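PDB 1NMP: GTP cyclohydrolase 1 type 2 homolog, which binds divalent metal ions as a ring-shaped homohexamer and may help protect the cell by degrading radiation-damaged nucleotides. Local coordinates for residues Val42-Ala47 against Val60-Gly65; Leu48-Val53 against Leu83-Ala88; Phe185-Phe190 against Gln206-Tyr211. One frame throughout, in Å; residues are numbered along the deposited sequence.

Contact 1. Residues Val42-Ala47 against Val60-Gly65; sequences VTASQA and VIVHHG. With MG (magnesium ion), chain H.
The carbonyl O of Val-42 takes two backbone N-H groups. His-64 N approaches in the carbonyl plane at 3.1 Å from Val-42 O, whereas His-63 N comes from above that plane, 48° out of it, at 3.2 Å from the same oxygen. Two residues on, Ala-44 N donates to His-64 O (3.2 Å) in a nearly straight bond of 169°, closing a parallel bridge between Thr-43 and His-64. This is the loop end of a beta-alpha-beta unit, just past strands 37-41 and 59-62, where the chain turns a corner, and Ser-45 OG caps the connecting helix 46-54 through Leu-48 N. Side-chain bonding centres on the His-64 ring, whose ND1 donates to Thr-43 OG1 (3.0 Å), the hydroxyl lying near the ring plane. Thr-43 OG1 is also bonded to Glu-197 of the second subunit, so it links the imidazole to a neighbouring chain. As for metal, His-63 CG lies anti to the backbone N (chi1 173°), which carries NE2 to magnesium, shared with Asp-101 and Glu-219, while ND1 is fixed by Trp-96 O. His-64 lies beside a second magnesium, consistent with a role as its ligand. The apolar contribution is Val-62 CG1 against Ala-44 CB, 3.9 Å apart.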
loop_
_atom_site.group_PDB
_atom_site.type_symbol
_atom_site.label_atom_id
_atom_site.label_comp_id
_atom_site.label_asym_id
_atom_site.label_seq_id
_atom_site.Cartn_x
_atom_site.Cartn_y
_atom_site.Cartn_z
ATOM N N VAL A 42 18.068 22.182 21.320
ATOM C CA VAL A 42 16.862 22.999 21.411
ATOM C C VAL A 42 16.066 22.821 22.739
ATOM O O VAL A 42 15.623 23.815 23.328
ATOM C CB VAL A 42 15.935 22.723 20.206
ATOM C CG1 VAL A 42 14.592 23.500 20.373
ATOM C CG2 VAL A 42 16.675 23.121 18.891
ATOM N N THR A 43 15.939 21.583 23.239
ATOM C CA THR A 43 15.125 21.337 24.441
ATOM C C THR A 43 15.780 20.281 25.274
ATOM O O THR A 43 16.345 19.341 24.717
ATOM C CB THR A 43 13.743 20.850 24.014
ATOM O OG1 THR A 43 13.110 21.934 23.310
ATOM C CG2 THR A 43 12.875 20.380 25.228
ATOM N N ALA A 44 15.762 20.460 26.593
ATOM C CA ALA A 44 16.361 19.481 27.510
ATOM C C ALA A 44 15.437 18.260 27.648
ATOM O O ALA A 44 14.839 18.062 28.695
ATOM C CB ALA A 44 16.640 20.116 28.938
ATOM N N SER A 45 15.440 17.415 26.602
ATOM C CA SER A 45 14.649 16.202 26.463
ATOM C C SER A 45 15.473 15.102 27.076
ATOM O O SER A 45 16.652 15.276 27.204
ATOM C CB SER A 45 14.533 15.889 24.977
ATOM O OG SER A 45 15.862 15.781 24.385
ATOM N N GLN A 46 14.848 13.983 27.411
ATOM C CA GLN A 46 15.575 12.869 27.950
ATOM C C GLN A 46 16.640 12.467 26.927
ATOM O O GLN A 46 17.780 12.076 27.282
ATOM C CB GLN A 46 14.658 11.694 28.088
ATOM C CG GLN A 46 15.358 10.554 28.749
ATOM C CD GLN A 46 15.591 10.862 30.203
ATOM O OE1 GLN A 46 14.649 11.207 30.956
ATOM N NE2 GLN A 46 16.824 10.710 30.633
ATOM N N ALA A 47 16.286 12.519 25.648
ATOM C CA ALA A 47 17.252 12.132 24.622
ATOM C C ALA A 47 18.497 13.046 24.608
ATOM O O ALA A 47 19.620 12.564 24.402
ATOM C CB ALA A 47 16.530 12.089 23.178
ATOM N N VAL A 60 24.590 21.293 30.194
ATOM C CA VAL A 60 23.715 21.237 29.035
ATOM C C VAL A 60 23.111 22.651 29.048
ATOM O O VAL A 60 22.770 23.171 30.116
ATOM C CB VAL A 60 22.563 20.268 29.289
ATOM C CG1 VAL A 60 21.504 20.423 28.187
ATOM C CG2 VAL A 60 23.052 18.835 29.345
ATOM N N ILE A 61 23.031 23.292 27.875
ATOM C CA ILE A 61 22.405 24.574 27.748
ATOM C C ILE A 61 21.358 24.363 26.640
ATOM O O ILE A 61 21.668 23.743 25.573
ATOM C CB ILE A 61 23.389 25.655 27.262
ATOM C CG1 ILE A 61 24.515 25.788 28.236
ATOM C CG2 ILE A 61 22.647 26.988 27.152
ATOM C CD1 ILE A 61 25.489 26.935 27.787
ATOM N N VAL A 62 20.141 24.880 26.862
ATOM C CA VAL A 62 19.050 24.715 25.892
ATOM C C VAL A 62 18.239 26.004 25.789
ATOM O O VAL A 62 18.385 26.892 26.633
ATOM C CB VAL A 62 18.018 23.586 26.390
ATOM C CG1 VAL A 62 18.650 22.184 26.373
ATOM C CG2 VAL A 62 17.492 23.966 27.815
ATOM N N HIS A 63 17.319 26.081 24.814
ATOM C CA HIS A 63 16.383 27.229 24.711
ATOM C C HIS A 63 15.113 26.914 25.612
ATOM O O HIS A 63 14.496 27.821 26.239
ATOM C CB HIS A 63 16.011 27.369 23.233
ATOM C CG HIS A 63 14.934 28.368 22.939
ATOM N ND1 HIS A 63 14.970 29.659 23.405
ATOM C CD2 HIS A 63 13.831 28.279 22.157
ATOM C CE1 HIS A 63 13.929 30.323 22.939
ATOM N NE2 HIS A 63 13.228 29.503 22.169
ATOM N N HIS A 64 14.709 25.632 25.647
ATOM C CA HIS A 64 13.543 25.167 26.444
ATOM C C HIS A 64 13.901 24.283 27.619
ATOM O O HIS A 64 14.192 23.090 27.419
ATOM C CB HIS A 64 12.584 24.360 25.576
ATOM C CG HIS A 64 12.018 25.143 24.421
ATOM N ND1 HIS A 64 12.147 24.725 23.112
ATOM C CD2 HIS A 64 11.295 26.290 24.380
ATOM C CE1 HIS A 64 11.520 25.578 22.313
ATOM N NE2 HIS A 64 10.998 26.539 23.057
ATOM N N GLY A 65 13.889 24.831 28.837
ATOM C CA GLY A 65 14.243 24.025 30.008
ATOM C C GLY A 65 13.003 23.610 30.816
ATOM O O GLY A 65 11.990 23.223 30.198
HETATM MG MG MG H . 11.279 30.739 21.348
#

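Contact 2. Residues Leu48-Val53 against Leu83-Ala88; sequences LLDEAV and LKTLLA
Two successive crossover helices of the alpha/beta sheet, 46-54 and 77-88, lie side by side and meet through Leu-49, Asp-50 and Val-53 on one and Thr-85 and Leu-86 on the other. The first helix joins strand 37-41 to strand 59-62, the second joins 59-62 to 92-95, and their short segments run nearly parallel, at 21°, with the axes 10.2 Å apart at closest. On the side nearer the sheet the contact is purely apolar: Leu-49 CD1 rests against Leu-86 CD2 at 4.1 Å, the two side chains set about perpendicular. On the sheet side of the first helix, Leu-48 and Ala-52 pack on Val-60 of strand 59-62.

Farther out, the methyl of Thr-85 does the touching. OG1 lies beside the backbone N (chi1 -56°), which leaves CG2 anti to that N and pointing to the first helix, where it meets Leu-49 CB at 4.2 Å, Asp-50 OD1 at 4.1 Å and Val-53 CG2 at 3.3 Å. The last distance is shorter than normal van der Waals contact, and its exact value is doubtful. The hydroxyl of Thr-85 takes the other branch, where it is bonded to Asn-81 O in its own helix and to Gln-46 NE2. The same amide nitrogen is bonded to Asp-50 OD1. Thr-85 is thus divided by chemistry, its methyl serving the apolar seam and its hydroxyl the polar margin. Between the two segments the contact is van der Waals, and the polar tie comes from Gln-46, one turn before Asp-50, which gathers Thr-85 and Asp-50 at the exposed edge.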
loop_
_atom_site.group_PDB
_atom_site.type_symbol
_atom_site.label_atom_id
_atom_site.label_comp_id
_atom_site.label_asym_id
_atom_site.label_seq_id
_atom_site.Cartn_x
_atom_site.Cartn_y
_atom_site.Cartn_z
ATOM N N LEU A 48 18.347 14.352 24.852
ATOM C CA LEU A 48 19.547 15.269 24.819
ATOM C C LEU A 48 20.354 14.925 26.077
ATOM O O LEU A 48 21.616 14.903 26.096
ATOM C CB LEU A 48 19.137 16.746 24.916
ATOM C CG LEU A 48 19.833 17.910 24.206
ATOM C CD1 LEU A 48 19.992 18.954 25.163
ATOM C CD2 LEU A 48 21.164 17.615 23.575
ATOM N N LEU A 49 19.613 14.667 27.148
ATOM C CA LEU A 49 20.280 14.299 28.416
ATOM C C LEU A 49 21.127 13.013 28.314
ATOM O O LEU A 49 22.253 12.911 28.829
ATOM C CB LEU A 49 19.204 14.117 29.495
ATOM C CG LEU A 49 18.961 15.311 30.454
ATOM C CD1 LEU A 49 19.362 16.698 29.878
ATOM C CD2 LEU A 49 17.546 15.284 30.884
ATOM N N ASP A 50 20.572 11.985 27.691
ATOM C CA ASP A 50 21.356 10.754 27.599
ATOM C C ASP A 50 22.562 11.012 26.699
ATOM O O ASP A 50 23.619 10.336 26.830
ATOM C CB ASP A 50 20.528 9.643 27.045
ATOM C CG ASP A 50 19.279 9.333 27.929
ATOM O OD1 ASP A 50 19.333 9.555 29.178
ATOM O OD2 ASP A 50 18.268 8.839 27.351
ATOM N N GLU A 51 22.452 11.970 25.779
ATOM C CA GLU A 51 23.632 12.255 24.958
ATOM C C GLU A 51 24.619 12.964 25.863
ATOM O O GLU A 51 25.820 12.642 25.806
ATOM C CB GLU A 51 23.301 13.157 23.762
ATOM C CG GLU A 51 22.783 12.350 22.557
ATOM C CD GLU A 51 23.822 11.355 22.079
ATOM O OE1 GLU A 51 24.753 11.764 21.348
ATOM O OE2 GLU A 51 23.718 10.160 22.458
ATOM N N ALA A 52 24.155 13.920 26.700
ATOM C CA ALA A 52 25.093 14.621 27.635
ATOM C C ALA A 52 25.783 13.566 28.473
ATOM O O ALA A 52 26.997 13.545 28.608
ATOM C CB ALA A 52 24.363 15.651 28.562
ATOM N N VAL A 53 25.020 12.652 29.043
ATOM C CA VAL A 53 25.642 11.587 29.852
ATOM C C VAL A 53 26.700 10.763 29.045
ATOM O O VAL A 53 27.837 10.611 29.502
ATOM C CB VAL A 53 24.582 10.642 30.403
ATOM C CG1 VAL A 53 25.281 9.560 31.244
ATOM C CG2 VAL A 53 23.545 11.450 31.314
ATOM N N LEU A 83 15.262 15.003 35.843
ATOM C CA LEU A 83 16.035 15.534 36.988
ATOM C C LEU A 83 16.985 14.513 37.604
ATOM O O LEU A 83 18.025 14.861 38.123
ATOM C CB LEU A 83 15.083 16.060 38.077
ATOM C CG LEU A 83 14.415 17.320 37.578
ATOM C CD1 LEU A 83 13.287 17.729 38.428
ATOM C CD2 LEU A 83 15.477 18.408 37.564
ATOM N N LYS A 84 16.599 13.244 37.595
ATOM C CA LYS A 84 17.503 12.266 38.140
ATOM C C LYS A 84 18.716 12.137 37.256
ATOM O O LYS A 84 19.817 11.981 37.785
ATOM C CB LYS A 84 16.811 10.912 38.273
ATOM C CG LYS A 84 17.769 9.780 38.612
ATOM C CD LYS A 84 17.001 8.451 38.841
ATOM C CE LYS A 84 17.984 7.351 39.250
ATOM N NZ LYS A 84 17.311 5.985 39.430
ATOM N N THR A 85 18.567 12.166 35.918
ATOM C CA THR A 85 19.763 12.011 35.036
ATOM C C THR A 85 20.746 13.194 35.241
ATOM O O THR A 85 21.966 13.023 35.220
ATOM C CB THR A 85 19.316 11.859 33.523
ATOM O OG1 THR A 85 18.405 10.730 33.428
ATOM C CG2 THR A 85 20.546 11.598 32.570
ATOM N N LEU A 86 20.216 14.394 35.443
ATOM C CA LEU A 86 21.067 15.562 35.754
ATOM C C LEU A 86 21.648 15.543 37.205
ATOM O O LEU A 86 22.878 15.745 37.382
ATOM C CB LEU A 86 20.294 16.927 35.623
ATOM C CG LEU A 86 19.842 17.260 34.178
ATOM C CD1 LEU A 86 18.570 18.153 34.149
ATOM C CD2 LEU A 86 21.014 17.944 33.464
ATOM N N LEU A 87 20.826 15.317 38.245
ATOM C CA LEU A 87 21.412 15.463 39.557
ATOM C C LEU A 87 22.360 14.326 39.870
ATOM O O LEU A 87 23.493 14.582 40.343
ATOM C CB LEU A 87 20.317 15.590 40.583
ATOM C CG LEU A 87 19.370 16.786 40.384
ATOM C CD1 LEU A 87 18.178 16.660 41.367
ATOM C CD2 LEU A 87 20.121 18.049 40.646
ATOM N N ALA A 88 21.993 13.089 39.524
ATOM C CA ALA A 88 22.841 11.936 39.823
ATOM C C ALA A 88 24.185 11.991 39.126
ATOM O O ALA A 88 25.138 11.332 39.559
ATOM C CB ALA A 88 22.119 10.584 39.419
#

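Contact 3. Residues Phe185-Phe190 against Gln206-Tyr211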
loop_
_atom_site.group_PDB
_atom_site.type_symbol
_atom_site.label_atom_id
_atom_site.label_comp_id
_atom_site.label_asym_id
_atom_site.label_seq_id
_atom_site.Cartn_x
_atom_site.Cartn_y
_atom_site.Cartn_z
ATOM N N PHE A 185 0.499 45.937 10.844
ATOM C CA PHE A 185 1.744 46.644 10.493
ATOM C C PHE A 185 1.898 46.694 8.955
ATOM O O PHE A 185 2.408 47.701 8.367
ATOM C CB PHE A 185 2.985 45.939 11.126
ATOM C CG PHE A 185 4.332 46.649 10.839
ATOM C CD1 PHE A 185 4.732 47.750 11.578
ATOM C CD2 PHE A 185 5.133 46.271 9.759
ATOM C CE1 PHE A 185 5.919 48.489 11.241
ATOM C CE2 PHE A 185 6.316 47.008 9.416
ATOM C CZ PHE A 185 6.695 48.114 10.161
ATOM N N GLY A 186 1.500 45.611 8.293
ATOM C CA GLY A 186 1.631 45.569 6.836
ATOM C C GLY A 186 2.827 44.752 6.330
ATOM O O GLY A 186 3.972 45.261 6.280
ATOM N N VAL A 187 2.580 43.483 5.962
ATOM C CA VAL A 187 3.649 42.590 5.469
ATOM C C VAL A 187 3.087 41.746 4.323
ATOM O O VAL A 187 1.897 41.640 4.223
ATOM C CB VAL A 187 4.099 41.627 6.603
ATOM C CG1 VAL A 187 4.648 42.434 7.762
ATOM C CG2 VAL A 187 2.876 40.762 7.069
ATOM N N ASP A 188 3.904 41.150 3.465
ATOM C CA ASP A 188 3.324 40.302 2.433
ATOM C C ASP A 188 3.248 38.879 3.006
ATOM O O ASP A 188 2.420 38.046 2.562
ATOM C CB ASP A 188 4.194 40.258 1.170
ATOM C CG ASP A 188 4.393 41.644 0.521
ATOM O OD1 ASP A 188 3.395 42.454 0.477
ATOM O OD2 ASP A 188 5.526 41.932 0.044
ATOM N N ALA A 189 4.117 38.581 3.972
ATOM C CA ALA A 189 4.144 37.252 4.546
ATOM C C ALA A 189 4.447 37.249 6.052
ATOM O O ALA A 189 5.171 38.126 6.576
ATOM C CB ALA A 189 5.206 36.422 3.813
ATOM N N PHE A 190 3.857 36.288 6.781
ATOM C CA PHE A 190 4.205 36.088 8.233
ATOM C C PHE A 190 4.659 34.602 8.352
ATOM O O PHE A 190 3.948 33.696 7.841
ATOM C CB PHE A 190 3.002 36.279 9.180
ATOM C CG PHE A 190 3.356 36.102 10.674
ATOM C CD1 PHE A 190 4.286 36.930 11.291
ATOM C CD2 PHE A 190 2.787 35.061 11.423
ATOM C CE1 PHE A 190 4.690 36.763 12.626
ATOM C CE2 PHE A 190 3.167 34.863 12.780
ATOM C CZ PHE A 190 4.143 35.729 13.381
ATOM N N GLN A 206 -6.874 38.647 5.977
ATOM C CA GLN A 206 -6.038 39.839 5.924
ATOM C C GLN A 206 -5.097 39.834 4.702
ATOM O O GLN A 206 -4.245 40.711 4.563
ATOM C CB GLN A 206 -5.296 39.951 7.230
ATOM C CG GLN A 206 -6.259 40.555 8.309
ATOM C CD GLN A 206 -5.761 40.253 9.680
ATOM O OE1 GLN A 206 -5.079 39.215 9.866
ATOM N NE2 GLN A 206 -6.085 41.100 10.669
ATOM N N GLY A 207 -5.273 38.844 3.827
ATOM C CA GLY A 207 -4.530 38.772 2.581
ATOM C C GLY A 207 -3.035 38.636 2.676
ATOM O O GLY A 207 -2.313 39.426 2.012
ATOM N N LEU A 208 -2.541 37.657 3.457
ATOM C CA LEU A 208 -1.077 37.515 3.542
ATOM C C LEU A 208 -0.588 36.070 3.418
ATOM O O LEU A 208 -1.344 35.128 3.715
ATOM C CB LEU A 208 -0.551 38.176 4.842
ATOM C CG LEU A 208 -1.060 37.598 6.155
ATOM C CD1 LEU A 208 -0.296 36.365 6.397
ATOM C CD2 LEU A 208 -0.821 38.499 7.313
ATOM N N HIS A 209 0.644 35.866 2.939
ATOM C CA HIS A 209 1.115 34.471 2.863
ATOM C C HIS A 209 1.500 34.052 4.260
ATOM O O HIS A 209 2.188 34.834 4.952
ATOM C CB HIS A 209 2.321 34.375 1.958
ATOM C CG HIS A 209 1.972 34.534 0.517
ATOM N ND1 HIS A 209 1.484 33.494 -0.252
ATOM C CD2 HIS A 209 1.999 35.622 -0.284
ATOM C CE1 HIS A 209 1.233 33.940 -1.475
ATOM N NE2 HIS A 209 1.539 35.232 -1.518
ATOM N N PHE A 210 1.043 32.882 4.722
ATOM C CA PHE A 210 1.424 32.427 6.096
ATOM C C PHE A 210 2.242 31.106 5.994
ATOM O O PHE A 210 1.924 30.212 5.184
ATOM C CB PHE A 210 0.129 32.232 7.008
ATOM C CG PHE A 210 0.392 31.489 8.357
ATOM C CD1 PHE A 210 1.231 32.031 9.327
ATOM C CD2 PHE A 210 -0.024 30.156 8.535
ATOM C CE1 PHE A 210 1.698 31.238 10.451
ATOM C CE2 PHE A 210 0.441 29.388 9.645
ATOM C CZ PHE A 210 1.331 29.965 10.599
ATOM N N TYR A 211 3.308 30.983 6.770
ATOM C CA TYR A 211 4.080 29.761 6.784
ATOM C C TYR A 211 4.244 29.289 8.254
ATOM O O TYR A 211 4.584 30.117 9.119
ATOM C CB TYR A 211 5.479 30.030 6.238
ATOM C CG TYR A 211 5.496 30.522 4.846
ATOM C CD1 TYR A 211 5.556 29.608 3.762
ATOM C CD2 TYR A 211 5.353 31.886 4.594
ATOM C CE1 TYR A 211 5.446 30.059 2.429
ATOM C CE2 TYR A 211 5.257 32.351 3.270
ATOM C CZ TYR A 211 5.292 31.435 2.205
ATOM O OH TYR A 211 5.121 31.917 0.918
#
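Phe-190 and Phe-210 lie side by side on two neighbouring parallel strands, 189-192 and 209-212, the pair joined by helix 197-205 in a beta-alpha-beta crossover. Three backbone bonds set the register: His-209 N to Asp-188 O at 2.8 Å, Phe-190 N to His-209 O at 2.9 Å, and Tyr-211 N to Phe-190 O at 3.0 Å.

The side chain of Phe-190 leaves its strand with CG anti to the backbone N (chi1 -179°), on the same face of the sheet as that of Phe-210 and pointing the same way. Its CB lies 4.3 Å from CD1 of Leu-208, the residue that leads into the second strand. Beyond CG the ring turns one edge to its neighbour: CD2 is 4.0 Å from Phe-210 CD1, which sits near the plane of the Phe-190 ring. Next along that edge, Phe-190 CE2 is 4.5 Å from Phe-210 CE1, and CZ at the tip lies farther from the second segment. Toward helix 179-185 the Phe-190 side chain packs on Ile-179 and Ala-182, and Phe-178 also touches it.

The other face of the sheet carries Ala-189 and His-209. The imidazole there is bonded to Pro-162 O through NE2 and to Trp-156 through ND1, and Trp-156 also lies nearly parallel to the Tyr-211 ring. Tyr-211 CE2 reaches back across the strands to within 4.1 Å of Ala-189 CB.

Overall arrangement
Contacts 1 and 2 belong to one alpha/beta sheet, share helix 46-54 and touch each other, their centres 10 Å apart, whereas contact 3 lies in the second sheet, on the opposite side of the chain's centre, about 32 Å from contact 1 between centres. Contacts 1 and 3 are buried, and both belong to beta-alpha-beta units held by backbone hydrogen bonds, but contact 3 joins the two strands themselves and contact 1 the chain just beyond them. They differ in what surrounds them: contact 1 turns its histidines to the metal site and to the second subunit, while contact 3 turns phenylalanines to a hydrophobic layer. Contact 2, partly exposed, relies on methyl groups between helices.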